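Local coordinates for putative TRAP PERIPLASMIC SOLUTE BINDING PROTEIN (Haemophilus influenzae, PDB 4PBQ), which binds L-gulonate and probably serves as the periplasmic solute-binding component of a TRAP transporter, passing captured ligand to its membrane partner, at residues A[39-42]-A[43-46]; A[62-65]-A[66-70]; A[264-267]-A[268-272]. One frame throughout, in Å; residues are numbered along the deposited sequence.

Overall arrangement
Helix 38-54 is the hub of the three contacts. Contact 1 lies on it, with contact 2 packed at one flank and contact 3 at another. The centre of contact 1 is about 14 Å from that of contact 2, where Q44 CG meets L63 CD1 at 3.6 Å, and about 11 Å from that of contact 3, where Y46 CE2 lies 3.4 Å from K264 CB. Contacts 2 and 3 do not touch; their nearest atoms are about 11 Å apart. None of the segments supplies a residue of the L-gulonate pocket, but the side chains of N67, S39 and E265 come within about 8, 11 and 12 Å of the ligand, and N67 packs on the pocket residue Y32.

Contact 1: residues A[39-42]-A[43-46]; sequences SHIA and LQEY
Q44 folds back along helix 38-54 onto H40, one turn earlier. Its CB rests 3.5 Å from I41 O, and CG lies 3.3 Å from H40 O, the carbonyl that also accepts the Q44 backbone N-H. With CG anti to the carbonyl carbon (chi1 -67°) and the chain extended beyond it, CD arrives 3.5 Å from CD2 of the H40 ring. Amide and imidazole are turned 50° apart, so they touch without stacking. OE1 lies over the backbone of I41, 3.7 Å from its CA, while NE2 makes a weak bond to a water that also binds H40 NE2 at 2.8 Å, in the plane of the ring. The histidine is thus held at both nitrogens, since its ND1 bonds to H31. Glutamine suits the site: an apolar stem follows the helix and a polar end reaches the shared water.

On another face the small A42 leaves room for Y46, whose CD2 lies 4.0 Å from A42 CB, with the methyl at the ring edge. Within this beta-alpha-beta unit, H40 and L43 of helix 38-54 pack on strand 59-64, L43 also on strand 86-89, and S39 and A42 on Y261 of helix 248-281.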
# COMPACT_ATOMS: atom_id res chain seq x y z
N SER A 39 9.41 -3.11 5.20
CA SER A 39 9.27 -1.72 5.64
C SER A 39 9.73 -1.53 7.09
O SER A 39 10.42 -0.56 7.41
CB SER A 39 7.82 -1.21 5.45
OG SER A 39 6.91 -1.96 6.22
N HIS A 40 9.39 -2.47 7.96
CA HIS A 40 9.75 -2.31 9.36
C HIS A 40 11.24 -2.50 9.54
O HIS A 40 11.88 -1.74 10.25
CB HIS A 40 9.04 -3.30 10.27
CG HIS A 40 9.21 -2.99 11.72
ND1 HIS A 40 8.43 -2.07 12.38
CD2 HIS A 40 10.09 -3.45 12.64
CE1 HIS A 40 8.82 -1.96 13.64
NE2 HIS A 40 9.83 -2.79 13.82
N ILE A 41 11.77 -3.53 8.90
CA ILE A 41 13.19 -3.85 8.98
C ILE A 41 14.01 -2.67 8.46
O ILE A 41 14.98 -2.25 9.10
CB ILE A 41 13.52 -5.13 8.18
CG1 ILE A 41 12.90 -6.35 8.88
CG2 ILE A 41 15.00 -5.35 8.08
CD1 ILE A 41 12.88 -7.61 8.03
N ALA A 42 13.61 -2.13 7.32
CA ALA A 42 14.30 -0.97 6.75
C ALA A 42 14.15 0.31 7.60
O ALA A 42 15.08 1.11 7.68
CB ALA A 42 13.84 -0.73 5.30
N LEU A 43 12.98 0.50 8.22
CA LEU A 43 12.79 1.60 9.16
C LEU A 43 13.78 1.47 10.31
O LEU A 43 14.40 2.45 10.73
CB LEU A 43 11.38 1.59 9.73
CG LEU A 43 10.27 2.22 8.91
CD1 LEU A 43 8.97 2.03 9.65
CD2 LEU A 43 10.52 3.70 8.61
N GLN A 44 13.91 0.26 10.85
CA GLN A 44 14.83 0.02 11.97
C GLN A 44 16.28 0.28 11.63
O GLN A 44 17.00 0.93 12.39
CB GLN A 44 14.74 -1.43 12.46
CG GLN A 44 13.46 -1.87 13.10
CD GLN A 44 13.50 -3.36 13.48
OE1 GLN A 44 13.70 -4.25 12.62
NE2 GLN A 44 13.31 -3.64 14.76
N GLU A 45 16.72 -0.23 10.49
CA GLU A 45 18.15 -0.26 10.19
C GLU A 45 18.63 1.02 9.51
O GLU A 45 19.81 1.39 9.66
CB GLU A 45 18.47 -1.45 9.30
CG GLU A 45 18.35 -2.77 10.02
CD GLU A 45 19.09 -2.77 11.34
OE1 GLU A 45 20.28 -2.33 11.37
OE2 GLU A 45 18.46 -3.18 12.36
N TYR A 46 17.75 1.67 8.76
CA TYR A 46 18.15 2.77 7.88
C TYR A 46 17.52 4.11 8.26
O TYR A 46 18.22 5.12 8.33
CB TYR A 46 17.88 2.43 6.40
CG TYR A 46 18.51 1.13 6.01
CD1 TYR A 46 19.89 0.98 6.02
CD2 TYR A 46 17.73 0.02 5.69
CE1 TYR A 46 20.47 -0.23 5.72
CE2 TYR A 46 18.31 -1.19 5.39
CZ TYR A 46 19.67 -1.30 5.40
OH TYR A 46 20.25 -2.51 5.09
O HOH W 1 10.95 -2.52 16.39

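Contact 2: residues A[62-65]-A[66-70]; sequences RLYP and NNQLG
Y64 ends strand 59-64 and P65 opens the turn that follows; the chain then doubles back so that L69 and Q68 cover them. R62 precedes this meeting but frames it: one face of its guanidinium group lies under Y64 OH. L63 turns the other way, to the helix side of the strand, as neighbouring residues of a strand do.

Y64 carries the apolar half of the contact. L69 CG lies 3.6 Å from Y64 CB, and L69 CD2 sits over one face of the ring, 3.9 Å from its centroid and 14° off the normal, a CH-pi contact. Q68 reaches the same residue differently: its amide stands nearly perpendicular to the ring, at 83°, with OE1 3.5 Å from Y64 CD1. The Y64 carbonyl oxygen receives a water hydrogen at 2.8 Å, and that water accepts from L69 N, bridging strand and loop.

P65 begins a type I' turn in which Q68 N bonds to P65 O at 3.1 Å. With CG beside its backbone N (chi1 -76°) and the chain extended beyond, Q68 runs back over that oxygen and brings OE1 3.4 Å from P65 CD. N66 and N67 fill the middle positions with positive phi, a region asparagine tolerates well. A type I turn from N67 follows, ending at G70, whose backbone angles call for glycine.

Among its neighbours, the strand end pairs in parallel with strand 25-30, whose K28 packs on Y64 and L69. Helix 38-54 covers the opposite side through L63 and P65, and the loop leads into helix 72-81, where Q74 binds L69 O.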
# COMPACT_ATOMS: atom_id res chain seq x y z
N ARG A 62 10.43 6.33 17.37
CA ARG A 62 9.89 5.15 18.07
C ARG A 62 8.92 4.41 17.14
O ARG A 62 7.93 4.97 16.72
CB ARG A 62 9.17 5.55 19.37
CG ARG A 62 10.07 6.27 20.35
CD ARG A 62 9.45 6.30 21.74
NE ARG A 62 9.52 4.99 22.39
CZ ARG A 62 8.75 4.62 23.41
NH1 ARG A 62 8.88 3.41 23.94
NH2 ARG A 62 7.85 5.46 23.90
N LEU A 63 9.21 3.15 16.82
CA LEU A 63 8.42 2.39 15.85
C LEU A 63 7.24 1.65 16.51
O LEU A 63 7.37 1.05 17.59
CB LEU A 63 9.30 1.38 15.10
CG LEU A 63 10.54 2.01 14.45
CD1 LEU A 63 11.29 0.95 13.66
CD2 LEU A 63 10.17 3.19 13.52
N TYR A 64 6.10 1.70 15.83
CA TYR A 64 4.89 1.06 16.30
C TYR A 64 4.24 0.29 15.15
O TYR A 64 3.40 0.83 14.43
CB TYR A 64 3.91 2.10 16.83
CG TYR A 64 4.33 2.75 18.14
CD1 TYR A 64 4.01 2.18 19.38
CD2 TYR A 64 5.04 3.95 18.14
CE1 TYR A 64 4.38 2.80 20.58
CE2 TYR A 64 5.41 4.57 19.33
CZ TYR A 64 5.08 3.99 20.54
OH TYR A 64 5.46 4.63 21.70
N PRO A 65 4.63 -0.97 14.97
CA PRO A 65 4.09 -1.75 13.86
C PRO A 65 2.69 -2.30 14.22
O PRO A 65 2.17 -2.06 15.29
CB PRO A 65 5.10 -2.88 13.75
CG PRO A 65 5.49 -3.14 15.23
CD PRO A 65 5.58 -1.74 15.80
N ASN A 66 2.11 -3.04 13.29
CA ASN A 66 0.96 -3.88 13.55
C ASN A 66 -0.23 -3.16 14.21
O ASN A 66 -0.88 -3.72 15.09
CB ASN A 66 1.37 -5.07 14.41
CG ASN A 66 0.42 -6.23 14.28
OD1 ASN A 66 -0.34 -6.34 13.30
ND2 ASN A 66 0.43 -7.11 15.28
N ASN A 67 -0.49 -1.93 13.77
CA ASN A 67 -1.65 -1.14 14.21
C ASN A 67 -1.65 -0.83 15.70
O ASN A 67 -2.69 -0.52 16.28
CB ASN A 67 -2.96 -1.86 13.85
CG ASN A 67 -3.07 -2.18 12.39
OD1 ASN A 67 -2.93 -1.32 11.56
ND2 ASN A 67 -3.29 -3.46 12.06
N GLN A 68 -0.46 -0.85 16.32
CA GLN A 68 -0.37 -0.52 17.73
C GLN A 68 -0.98 0.86 18.07
O GLN A 68 -1.66 1.00 19.10
CB GLN A 68 1.10 -0.62 18.17
CG GLN A 68 1.55 -2.07 18.33
CD GLN A 68 3.05 -2.20 18.54
OE1 GLN A 68 3.77 -1.20 18.63
NE2 GLN A 68 3.53 -3.44 18.60
N LEU A 69 -0.73 1.87 17.22
CA LEU A 69 -1.23 3.22 17.45
C LEU A 69 -2.60 3.42 16.80
O LEU A 69 -3.12 4.54 16.79
CB LEU A 69 -0.28 4.29 16.92
CG LEU A 69 1.13 4.31 17.49
CD1 LEU A 69 1.93 5.39 16.79
CD2 LEU A 69 1.05 4.56 18.99
N GLY A 70 -3.16 2.33 16.30
CA GLY A 70 -4.48 2.32 15.69
C GLY A 70 -4.37 1.80 14.27
O GLY A 70 -3.28 1.65 13.70
O HOH W 2 0.70 1.63 14.53

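Contact 3: residues A[264-267]-A[268-272]; sequences KEWE and LAIKT
W266 and I270, one turn apart on helix 248-281, meet with the isoleucine at the rim of the indole. I270 CD1 lies near the ring plane, 4.3 Å from W266 CE3, so the methyl borders the ring and does not sit on its face. I270 CG1 is anti to its own carbonyl carbon (chi1 -68°), which directs the branch back along the helix and lays it 3.3 Å from W266 O. That oxygen also takes the I270 N-H, in a nearly straight bond (168°).

E265 and A269 make a second pair. The glutamate chain starts away from A269, then bends at chi2 (-88°), bringing OE2 to 3.7 Å from A269 CB. Its other oxygen, OE1, stands 4.3 Å above the plane of the W266 indole, toward the rim, and accepts a hydrogen bond from M143 N. Alanine suits this buried place because its methyl leaves the carboxylate room beside the helix and still packs on M143.

Further along, L268 O is gripped twice, by T272 N at 2.8 Å and by T272 OG1 at 2.7 Å, from opposite faces of the carbonyl plane. E267 and K271 occupy the exposed flank, where long charged chains can reach solvent.

The chemistry follows this division of faces. I270 lays its CD1 methyl at the indole edge while W266 NE1 bonds to Y141 O, and the N-H of M143 would partly offset the cost of burying the E265 carboxylate. The bonds to M143 N and Y141 O, with W266, A269 and I270 packing on M143, join helix 248-281 to strand 136-151.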
# COMPACT_ATOMS: atom_id res chain seq x y z
N LYS A 264 16.72 0.86 0.15
CA LYS A 264 16.90 -0.42 0.82
C LYS A 264 15.58 -1.18 0.94
O LYS A 264 15.57 -2.43 0.85
CB LYS A 264 17.52 -0.22 2.21
CG LYS A 264 18.94 0.32 2.14
CD LYS A 264 19.91 -0.71 1.57
CE LYS A 264 21.34 -0.31 1.83
NZ LYS A 264 22.21 -0.54 0.66
N GLU A 265 14.48 -0.45 1.13
CA GLU A 265 13.18 -1.09 1.29
C GLU A 265 12.69 -1.70 -0.03
O GLU A 265 12.16 -2.80 -0.02
CB GLU A 265 12.12 -0.14 1.84
CG GLU A 265 10.86 -0.88 2.36
CD GLU A 265 9.79 -1.13 1.31
OE1 GLU A 265 9.87 -0.50 0.24
OE2 GLU A 265 8.86 -1.95 1.57
N TRP A 266 12.85 -0.99 -1.13
CA TRP A 266 12.50 -1.56 -2.45
C TRP A 266 13.28 -2.84 -2.69
O TRP A 266 12.71 -3.85 -3.03
CB TRP A 266 12.73 -0.57 -3.59
CG TRP A 266 11.57 0.36 -3.77
CD1 TRP A 266 11.42 1.60 -3.21
CD2 TRP A 266 10.37 0.12 -4.54
NE1 TRP A 266 10.20 2.15 -3.56
CE2 TRP A 266 9.55 1.27 -4.40
CE3 TRP A 266 9.91 -0.94 -5.34
CZ2 TRP A 266 8.30 1.37 -5.01
CZ3 TRP A 266 8.67 -0.83 -5.95
CH2 TRP A 266 7.89 0.33 -5.79
N GLU A 267 14.60 -2.78 -2.50
CA GLU A 267 15.46 -3.94 -2.67
C GLU A 267 15.03 -5.12 -1.80
O GLU A 267 14.89 -6.26 -2.28
CB GLU A 267 16.91 -3.54 -2.37
CG GLU A 267 17.93 -4.65 -2.47
CD GLU A 267 19.36 -4.16 -2.28
OE1 GLU A 267 19.67 -3.57 -1.23
OE2 GLU A 267 20.16 -4.36 -3.21
N LEU A 268 14.83 -4.86 -0.51
CA LEU A 268 14.45 -5.90 0.43
C LEU A 268 13.04 -6.44 0.14
O LEU A 268 12.78 -7.65 0.25
CB LEU A 268 14.53 -5.35 1.86
CG LEU A 268 14.24 -6.41 2.93
CD1 LEU A 268 15.22 -7.57 2.84
CD2 LEU A 268 14.30 -5.81 4.33
N ALA A 269 12.14 -5.55 -0.25
CA ALA A 269 10.78 -5.95 -0.53
C ALA A 269 10.72 -6.86 -1.77
O ALA A 269 10.02 -7.87 -1.75
CB ALA A 269 9.88 -4.71 -0.69
N ILE A 270 11.43 -6.50 -2.83
CA ILE A 270 11.46 -7.33 -4.01
C ILE A 270 12.04 -8.72 -3.69
O ILE A 270 11.46 -9.75 -4.07
CB ILE A 270 12.21 -6.63 -5.16
CG1 ILE A 270 11.37 -5.42 -5.61
CG2 ILE A 270 12.47 -7.59 -6.33
CD1 ILE A 270 12.15 -4.41 -6.42
N LYS A 271 13.16 -8.75 -2.97
CA LYS A 271 13.81 -9.99 -2.58
C LYS A 271 12.91 -10.85 -1.70
O LYS A 271 12.80 -12.08 -1.92
CB LYS A 271 15.13 -9.66 -1.86
CG LYS A 271 15.92 -10.87 -1.34
CD LYS A 271 17.11 -10.41 -0.51
CE LYS A 271 17.77 -11.56 0.22
NZ LYS A 271 18.35 -12.52 -0.75
N THR A 272 12.28 -10.21 -0.72
CA THR A 272 11.48 -10.91 0.28
C THR A 272 10.20 -11.44 -0.34
O THR A 272 9.76 -12.53 -0.01
CB THR A 272 11.18 -10.01 1.51
OG1 THR A 272 12.42 -9.61 2.13
CG2 THR A 272 10.39 -10.76 2.54